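Local coordinates for monosaccharide ABC transporter substrate-binding protein, CUT2 family (Acidothermus cellulolyticus, PDB 4RU1) that binds myo-inositol in this crystal and probably delivers it or related carbohydrates to an ABC-type membrane transporter, at residues A138-Q151 and D197-I210. Residues are numbered along the deposited sequence; the frame is centred on the assembly and turned at random.
Sequences ATSEGFKHVLCVLQ and DPSIDLVITLGAPI. With INS (1,2,3,4,5,6-hexahydroxy-cyclohexane), chain M.
Parallel strands 145-150 and 202-205, adjacent in one of the two sheets of this periplasmic binding protein, zip together through Leu147 N to Leu202 O and Ile204 N to Leu147 O, 2.8 Å each, and Val149 N to Ile204 O at 2.9 Å. At the entry to the pair, Asp201 clamps the start of the other strand: OD2 takes Lys144 N at 2.9 Å through its syn lone pair, while His145 N meets OD1 from above the carboxylate plane. Its CG sits between backbone N and carbonyl carbon (chi1 63°), which carries the carboxylate across to these two amides; an asparagine here would probably leave one of the two N-H groups facing an NH2 and weaken the clamp. Beside it, His145 ND1 donates in its ring plane to Ser199 OG (2.8 Å), Ile200 CG1 lies over one ring face, and NE2 bonds to Thr174 of edge strand 172-177. Leu202 CB makes a CH-pi contact over one face of the Phe143 ring, 4.0 Å from its centroid, and its CD2 packs on Ala138 CB. The strands' C-terminal ends open onto the ligand cleft, as in other Rossmann-like binding-protein lobes. There a water joins Val149 O, Gln151 OE1 and Leu206 N, consistent with the amide being held with NE2 toward the ligand; Gln151 NE2 donates to inositol O2 at 2.8 Å, and that hydroxyl donates to Leu206 O at 2.7 Å; Asp231 and Arg161 also bond the ligand.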
ATOM      1  N   ALA A 138      10.949 -16.394   2.194  1.00 16.87           N
ATOM      2  CA  ALA A 138      12.347 -16.149   1.854  1.00 18.43           C
ATOM      3  C   ALA A 138      13.274 -17.225   2.445  1.00 18.32           C
ATOM      4  O   ALA A 138      14.214 -17.654   1.796  1.00 18.34           O
ATOM      5  CB  ALA A 138      12.719 -14.760   2.314  1.00 14.46           C
ATOM      6  N   THR A 139      13.006 -17.636   3.674  1.00 15.41           N
ATOM      7  CA  THR A 139      13.813 -18.654   4.354  1.00 16.63           C
ATOM      8  C   THR A 139      13.658 -19.989   3.621  1.00 25.42           C
ATOM      9  O   THR A 139      14.649 -20.681   3.330  1.00 21.42           O
ATOM     10  CB  THR A 139      13.347 -18.764   5.807  1.00 21.69           C
ATOM     11  OG1 THR A 139      13.773 -17.605   6.517  1.00 22.01           O
ATOM     12  CG2 THR A 139      13.994 -19.997   6.454  1.00 26.61           C
ATOM     13  N   SER A 140      12.426 -20.295   3.238  1.00 21.65           N
ATOM     14  CA  SER A 140      12.143 -21.516   2.469  1.00 20.98           C
ATOM     15  C   SER A 140      12.813 -21.541   1.081  1.00 26.58           C
ATOM     16  O   SER A 140      13.237 -22.584   0.643  1.00 29.85           O
ATOM     17  CB  SER A 140      10.629 -21.661   2.286  1.00 21.41           C
ATOM     18  OG  SER A 140      10.007 -21.782   3.548  1.00 39.01           O
ATOM     19  N   GLU A 141      12.942 -20.399   0.417  1.00 20.76           N
ATOM     20  CA  GLU A 141      13.613 -20.290  -0.863  1.00 27.82           C
ATOM     21  C   GLU A 141      15.132 -20.222  -0.757  1.00 19.81           C
ATOM     22  O   GLU A 141      15.789 -20.051  -1.804  1.00 21.02           O
ATOM     23  CB  GLU A 141      13.127 -19.047  -1.586  1.00 23.31           C
ATOM     24  CG  GLU A 141      11.630 -19.068  -1.849  1.00 21.62           C
ATOM     25  CD  GLU A 141      11.022 -17.772  -2.333  1.00 16.67           C
ATOM     26  OE1 GLU A 141      11.551 -16.709  -2.009  1.00 22.38           O
ATOM     27  OE2 GLU A 141       9.937 -17.869  -2.996  1.00 21.29           O
ATOM     28  N   GLY A 142      15.677 -20.336   0.454  1.00 18.04           N
ATOM     29  CA  GLY A 142      17.122 -20.570   0.683  1.00 26.84           C
ATOM     30  C   GLY A 142      17.908 -19.296   0.899  1.00 30.42           C
ATOM     31  O   GLY A 142      19.140 -19.274   0.892  1.00 24.01           O
ATOM     32  N   PHE A 143      17.216 -18.200   1.071  1.00 20.56           N
ATOM     33  CA  PHE A 143      17.969 -16.926   1.259  1.00 18.47           C
ATOM     34  C   PHE A 143      18.484 -16.818   2.658  1.00 17.81           C
ATOM     35  O   PHE A 143      17.830 -17.305   3.613  1.00 21.45           O
ATOM     36  CB  PHE A 143      17.033 -15.736   0.885  1.00 16.64           C
ATOM     37  CG  PHE A 143      16.625 -15.753  -0.576  1.00 15.99           C
ATOM     38  CD1 PHE A 143      17.584 -15.488  -1.544  1.00 16.90           C
ATOM     39  CD2 PHE A 143      15.337 -16.035  -1.014  1.00 16.98           C
ATOM     40  CE1 PHE A 143      17.278 -15.449  -2.902  1.00 16.22           C
ATOM     41  CE2 PHE A 143      15.029 -16.018  -2.360  1.00 17.98           C
ATOM     42  CZ  PHE A 143      15.998 -15.749  -3.330  1.00 18.46           C
ATOM     43  N   LYS A 144      19.638 -16.179   2.793  1.00 17.40           N
ATOM     44  CA  LYS A 144      20.345 -16.062   4.074  1.00 19.83           C
ATOM     45  C   LYS A 144      20.476 -14.639   4.632  1.00 14.68           C
ATOM     46  O   LYS A 144      20.826 -14.512   5.769  1.00 19.48           O
ATOM     47  CB  LYS A 144      21.796 -16.590   3.928  1.00 24.59           C
ATOM     48  CG  LYS A 144      21.990 -18.015   3.360  1.00 40.29           C
ATOM     49  CD  LYS A 144      21.334 -19.109   4.207  1.00 50.39           C
ATOM     50  CE  LYS A 144      21.447 -20.481   3.524  1.00 36.41           C
ATOM     51  NZ  LYS A 144      20.219 -21.306   3.721  1.00 49.88           N
ATOM     52  N   HIS A 145      20.394 -13.607   3.777  1.00 16.62           N
ATOM     53  CA  HIS A 145      20.597 -12.238   4.190  1.00 16.18           C
ATOM     54  C   HIS A 145      19.697 -11.309   3.372  1.00 12.49           C
ATOM     55  O   HIS A 145      19.974 -10.968   2.238  1.00 17.35           O
ATOM     56  CB  HIS A 145      22.064 -11.822   4.112  1.00 18.71           C
ATOM     57  CG  HIS A 145      22.295 -10.427   4.601  1.00 15.48           C
ATOM     58  ND1 HIS A 145      23.521  -9.809   4.614  1.00 17.53           N
ATOM     59  CD2 HIS A 145      21.431  -9.543   5.168  1.00 16.23           C
ATOM     60  CE1 HIS A 145      23.394  -8.588   5.106  1.00 20.45           C
ATOM     61  NE2 HIS A 145      22.126  -8.392   5.423  1.00 17.64           N
ATOM     62  N   VAL A 146      18.580 -10.910   4.006  1.00 14.30           N
ATOM     63  CA  VAL A 146      17.641 -10.021   3.312  1.00 17.51           C
ATOM     64  C   VAL A 146      17.858  -8.529   3.620  1.00 16.80           C
ATOM     65  O   VAL A 146      18.209  -8.168   4.747  1.00 15.93           O
ATOM     66  CB  VAL A 146      16.190 -10.387   3.677  1.00 16.43           C
ATOM     67  CG1 VAL A 146      15.899 -10.180   5.145  1.00 18.07           C
ATOM     68  CG2 VAL A 146      15.174  -9.609   2.813  1.00 19.49           C
ATOM     69  N   LEU A 147      17.732  -7.689   2.580  1.00 16.44           N
ATOM     70  CA  LEU A 147      17.677  -6.231   2.686  1.00 13.47           C
ATOM     71  C   LEU A 147      16.283  -5.798   2.404  1.00 15.51           C
ATOM     72  O   LEU A 147      15.752  -6.015   1.276  1.00 17.79           O
ATOM     73  CB  LEU A 147      18.607  -5.659   1.628  1.00 14.41           C
ATOM     74  CG  LEU A 147      18.663  -4.163   1.600  1.00 16.24           C
ATOM     75  CD1 LEU A 147      19.276  -3.621   2.868  1.00 19.46           C
ATOM     76  CD2 LEU A 147      19.468  -3.663   0.397  1.00 20.01           C
ATOM     77  N   CYS A 148      15.650  -5.175   3.392  1.00 13.34           N
ATOM     78  CA  CYS A 148      14.299  -4.622   3.203  1.00 14.35           C
ATOM     79  C   CYS A 148      14.443  -3.133   2.935  1.00 17.83           C
ATOM     80  O   CYS A 148      15.097  -2.436   3.717  1.00 17.90           O
ATOM     81  CB  CYS A 148      13.493  -4.785   4.456  1.00 14.43           C
ATOM     82  SG  CYS A 148      12.882  -6.457   4.642  1.00 23.14           S
ATOM     83  N   VAL A 149      13.886  -2.653   1.825  1.00 14.77           N
ATOM     84  CA  VAL A 149      14.070  -1.260   1.359  1.00 16.36           C
ATOM     85  C   VAL A 149      12.791  -0.528   1.597  1.00 15.66           C
ATOM     86  O   VAL A 149      11.754  -0.977   1.142  1.00 14.86           O
ATOM     87  CB  VAL A 149      14.523  -1.191  -0.092  1.00 17.03           C
ATOM     88  CG1 VAL A 149      14.672   0.280  -0.539  1.00 16.73           C
ATOM     89  CG2 VAL A 149      15.839  -1.953  -0.253  1.00 16.73           C
ATOM     90  N   LEU A 150      12.858   0.553   2.361  1.00 14.89           N
ATOM     91  CA  LEU A 150      11.677   1.359   2.718  1.00 14.53           C
ATOM     92  C   LEU A 150      11.793   2.723   2.083  1.00 14.83           C
ATOM     93  O   LEU A 150      12.800   3.399   2.305  1.00 16.37           O
ATOM     94  CB  LEU A 150      11.550   1.562   4.250  1.00 17.50           C
ATOM     95  CG  LEU A 150      11.425   0.276   5.024  1.00 16.13           C
ATOM     96  CD1 LEU A 150      12.763  -0.116   5.625  1.00 18.79           C
ATOM     97  CD2 LEU A 150      10.415   0.465   6.171  1.00 17.90           C
ATOM     98  N   GLN A 151      10.767   3.151   1.354  1.00 14.63           N
ATOM     99  CA  GLN A 151      10.848   4.395   0.627  1.00 16.93           C
ATOM    100  C   GLN A 151      10.395   5.615   1.373  1.00 16.50           C
ATOM    101  O   GLN A 151      10.361   6.704   0.777  1.00 18.49           O
ATOM    102  CB  GLN A 151      10.158   4.269  -0.714  1.00 15.14           C
ATOM    103  CG  GLN A 151       8.634   4.179  -0.653  1.00 22.22           C
ATOM    104  CD  GLN A 151       8.048   2.768  -0.479  1.00 18.52           C
ATOM    105  OE1 GLN A 151       8.681   1.832  -0.012  1.00 14.87           O
ATOM    106  NE2 GLN A 151       6.789   2.622  -0.833  1.00 24.93           N
ATOM    107  N   ASP A 197      28.104  -4.864   0.824  1.00 16.35           N
ATOM    108  CA  ASP A 197      27.891  -6.125   1.502  1.00 16.98           C
ATOM    109  C   ASP A 197      27.382  -7.212   0.527  1.00 20.28           C
ATOM    110  O   ASP A 197      26.136  -7.444   0.343  1.00 17.46           O
ATOM    111  CB  ASP A 197      26.877  -5.978   2.632  1.00 18.58           C
ATOM    112  CG  ASP A 197      26.857  -7.167   3.537  1.00 17.36           C
ATOM    113  OD1 ASP A 197      27.476  -8.202   3.210  1.00 16.99           O
ATOM    114  OD2 ASP A 197      26.169  -7.093   4.563  1.00 20.60           O
ATOM    115  N   PRO A 198      28.298  -7.959  -0.054  1.00 17.26           N
ATOM    116  CA  PRO A 198      27.914  -8.955  -1.026  1.00 23.54           C
ATOM    117  C   PRO A 198      27.175 -10.168  -0.442  1.00 21.41           C
ATOM    118  O   PRO A 198      26.582 -10.971  -1.211  1.00 24.83           O
ATOM    119  CB  PRO A 198      29.259  -9.403  -1.632  1.00 23.87           C
ATOM    120  CG  PRO A 198      30.216  -8.313  -1.350  1.00 27.52           C
ATOM    121  CD  PRO A 198      29.717  -7.551  -0.150  1.00 19.16           C
ATOM    122  N   SER A 199      27.150 -10.264   0.900  1.00 14.98           N
ATOM    123  CA  SER A 199      26.345 -11.281   1.519  1.00 15.24           C
ATOM    124  C   SER A 199      24.840 -11.087   1.328  1.00 15.31           C
ATOM    125  O   SER A 199      24.062 -12.040   1.575  1.00 18.26           O
ATOM    126  CB  SER A 199      26.725 -11.447   3.007  1.00 16.36           C
ATOM    127  OG  SER A 199      26.169 -10.432   3.835  1.00 19.76           O
ATOM    128  N   ILE A 200      24.411  -9.857   1.033  1.00 14.76           N
ATOM    129  CA  ILE A 200      23.011  -9.686   0.753  1.00 16.53           C
ATOM    130  C   ILE A 200      22.618 -10.471  -0.476  1.00 13.57           C
ATOM    131  O   ILE A 200      23.155 -10.280  -1.557  1.00 16.77           O
ATOM    132  CB  ILE A 200      22.609  -8.190   0.608  1.00 13.49           C
ATOM    133  CG1 ILE A 200      22.968  -7.386   1.864  1.00 16.68           C
ATOM    134  CG2 ILE A 200      21.154  -8.079   0.188  1.00 18.33           C
ATOM    135  CD1 ILE A 200      22.990  -5.893   1.735  1.00 15.01           C
ATOM    136  N   ASP A 201      21.653 -11.377  -0.289  1.00 13.94           N
ATOM    137  CA  ASP A 201      21.212 -12.246  -1.336  1.00 12.73           C
ATOM    138  C   ASP A 201      19.754 -12.071  -1.748  1.00 15.99           C
ATOM    139  O   ASP A 201      19.319 -12.666  -2.708  1.00 15.77           O
ATOM    140  CB  ASP A 201      21.530 -13.739  -1.036  1.00 15.13           C
ATOM    141  CG  ASP A 201      20.855 -14.285   0.160  1.00 18.75           C
ATOM    142  OD1 ASP A 201      20.183 -13.578   0.915  1.00 17.52           O
ATOM    143  OD2 ASP A 201      20.996 -15.524   0.347  1.00 25.03           O
ATOM    144  N   LEU A 202      18.961 -11.320  -0.969  1.00 16.27           N
ATOM    145  CA  LEU A 202      17.569 -10.990  -1.395  1.00 14.58           C
ATOM    146  C   LEU A 202      17.330  -9.508  -0.978  1.00 16.89           C
ATOM    147  O   LEU A 202      17.613  -9.134   0.193  1.00 17.04           O
ATOM    148  CB  LEU A 202      16.546 -11.901  -0.715  1.00 16.00           C
ATOM    149  CG  LEU A 202      15.098 -11.640  -1.063  1.00 17.73           C
ATOM    150  CD1 LEU A 202      14.824 -11.907  -2.555  1.00 14.71           C
ATOM    151  CD2 LEU A 202      14.173 -12.464  -0.164  1.00 19.40           C
ATOM    152  N   VAL A 203      16.773  -8.745  -1.915  1.00 14.80           N
ATOM    153  CA  VAL A 203      16.282  -7.380  -1.642  1.00 12.16           C
ATOM    154  C   VAL A 203      14.754  -7.508  -1.740  1.00 16.21           C
ATOM    155  O   VAL A 203      14.210  -7.988  -2.759  1.00 15.48           O
ATOM    156  CB  VAL A 203      16.763  -6.379  -2.744  1.00 12.49           C
ATOM    157  CG1 VAL A 203      16.212  -4.979  -2.565  1.00 15.89           C
ATOM    158  CG2 VAL A 203      18.305  -6.377  -2.831  1.00 14.06           C
ATOM    159  N   ILE A 204      14.063  -7.107  -0.671  1.00 16.57           N
ATOM    160  CA  ILE A 204      12.583  -6.945  -0.710  1.00 14.00           C
ATOM    161  C   ILE A 204      12.223  -5.484  -0.728  1.00 14.04           C
ATOM    162  O   ILE A 204      12.596  -4.727   0.196  1.00 12.89           O
ATOM    163  CB  ILE A 204      11.894  -7.611   0.490  1.00 13.56           C
ATOM    164  CG1 ILE A 204      12.191  -9.086   0.495  1.00 14.94           C
ATOM    165  CG2 ILE A 204      10.370  -7.381   0.419  1.00 16.80           C
ATOM    166  CD1 ILE A 204      11.570  -9.824   1.674  1.00 16.78           C
ATOM    167  N   THR A 205      11.614  -5.062  -1.861  1.00 12.79           N
ATOM    168  CA  THR A 205      11.145  -3.717  -2.041  1.00 14.14           C
ATOM    169  C   THR A 205       9.676  -3.620  -1.639  1.00 15.54           C
ATOM    170  O   THR A 205       8.939  -4.625  -1.713  1.00 14.98           O
ATOM    171  CB  THR A 205      11.370  -3.202  -3.469  1.00 15.39           C
ATOM    172  OG1 THR A 205      10.693  -4.053  -4.395  1.00 15.43           O
ATOM    173  CG2 THR A 205      12.836  -3.097  -3.723  1.00 13.54           C
ATOM    174  N   LEU A 206       9.255  -2.435  -1.145  1.00 13.42           N
ATOM    175  CA  LEU A 206       7.914  -2.208  -0.588  1.00 11.58           C
ATOM    176  C   LEU A 206       6.932  -1.507  -1.561  1.00 13.71           C
ATOM    177  O   LEU A 206       5.794  -1.107  -1.185  1.00 15.99           O
ATOM    178  CB  LEU A 206       7.932  -1.519   0.732  1.00 13.58           C
ATOM    179  CG  LEU A 206       8.809  -2.154   1.772  1.00 19.75           C
ATOM    180  CD1 LEU A 206       8.647  -1.467   3.127  1.00 20.16           C
ATOM    181  CD2 LEU A 206       8.750  -3.628   1.922  1.00 14.98           C
ATOM    182  N   GLY A 207       7.353  -1.360  -2.822  1.00 13.50           N
ATOM    183  CA  GLY A 207       6.509  -0.923  -3.892  1.00 12.84           C
ATOM    184  C   GLY A 207       7.097  -1.284  -5.223  1.00 13.86           C
ATOM    185  O   GLY A 207       8.349  -1.428  -5.353  1.00 15.67           O
ATOM    186  N   ALA A 208       6.235  -1.393  -6.200  1.00 14.42           N
ATOM    187  CA  ALA A 208       6.665  -1.805  -7.557  1.00 16.48           C
ATOM    188  C   ALA A 208       7.626  -0.823  -8.260  1.00 13.58           C
ATOM    189  O   ALA A 208       8.554  -1.255  -8.921  1.00 15.35           O
ATOM    190  CB  ALA A 208       5.430  -2.083  -8.415  1.00 16.51           C
ATOM    191  N   PRO A 209       7.430   0.494  -8.096  1.00 15.20           N
ATOM    192  CA  PRO A 209       8.406   1.405  -8.672  1.00 14.91           C
ATOM    193  C   PRO A 209       9.780   1.214  -8.080  1.00 12.77           C
ATOM    194  O   PRO A 209      10.792   1.259  -8.796  1.00 15.22           O
ATOM    195  CB  PRO A 209       7.821   2.771  -8.388  1.00 18.12           C
ATOM    196  CG  PRO A 209       6.363   2.534  -8.295  1.00 15.35           C
ATOM    197  CD  PRO A 209       6.244   1.217  -7.615  1.00 16.06           C
ATOM    198  N   ILE A 210       9.843   0.947  -6.786  1.00 14.34           N
ATOM    199  CA  ILE A 210      11.171   0.741  -6.108  1.00 16.79           C
ATOM    200  C   ILE A 210      11.773  -0.587  -6.574  1.00 13.60           C
ATOM    201  O   ILE A 210      13.011  -0.725  -6.770  1.00 14.95           O
ATOM    202  CB  ILE A 210      11.010   0.733  -4.585  1.00 16.89           C
ATOM    203  CG1 ILE A 210      10.312   1.995  -4.062  1.00 16.63           C
ATOM    204  CG2 ILE A 210      12.388   0.626  -3.932  1.00 15.76           C
ATOM    205  CD1 ILE A 210      10.891   3.274  -4.585  1.00 17.31           C
TER
HETATM  206  C1  INS M 401       2.197   0.479  -1.113  1.00 11.78           C
HETATM  207  C2  INS M 401       3.360   1.301  -1.647  1.00 20.58           C
HETATM  208  C3  INS M 401       2.973   2.780  -1.637  1.00 15.87           C
HETATM  209  C4  INS M 401       2.438   3.250  -0.303  1.00 13.86           C
HETATM  210  C5  INS M 401       1.258   2.445   0.141  1.00 10.17           C
HETATM  211  C6  INS M 401       1.538   0.967   0.176  1.00 14.39           C
HETATM  212  O1  INS M 401       2.502  -0.921  -1.028  1.00 13.76           O
HETATM  213  O2  INS M 401       4.423   1.138  -0.693  1.00 20.99           O
HETATM  214  O3  INS M 401       4.180   3.499  -1.959  1.00 19.61           O
HETATM  215  O4  INS M 401       2.086   4.655  -0.357  1.00 17.88           O
HETATM  216  O5  INS M 401       0.816   2.801   1.470  1.00 13.46           O
HETATM  217  O6  INS M 401       0.334   0.207   0.488  1.00 14.59           O
HETATM  218  O   HOH W   1      20.861 -17.624  -1.414  1.00 36.82           O
HETATM  219  O   HOH W   2      10.608   0.080  -1.024  1.00 15.43           O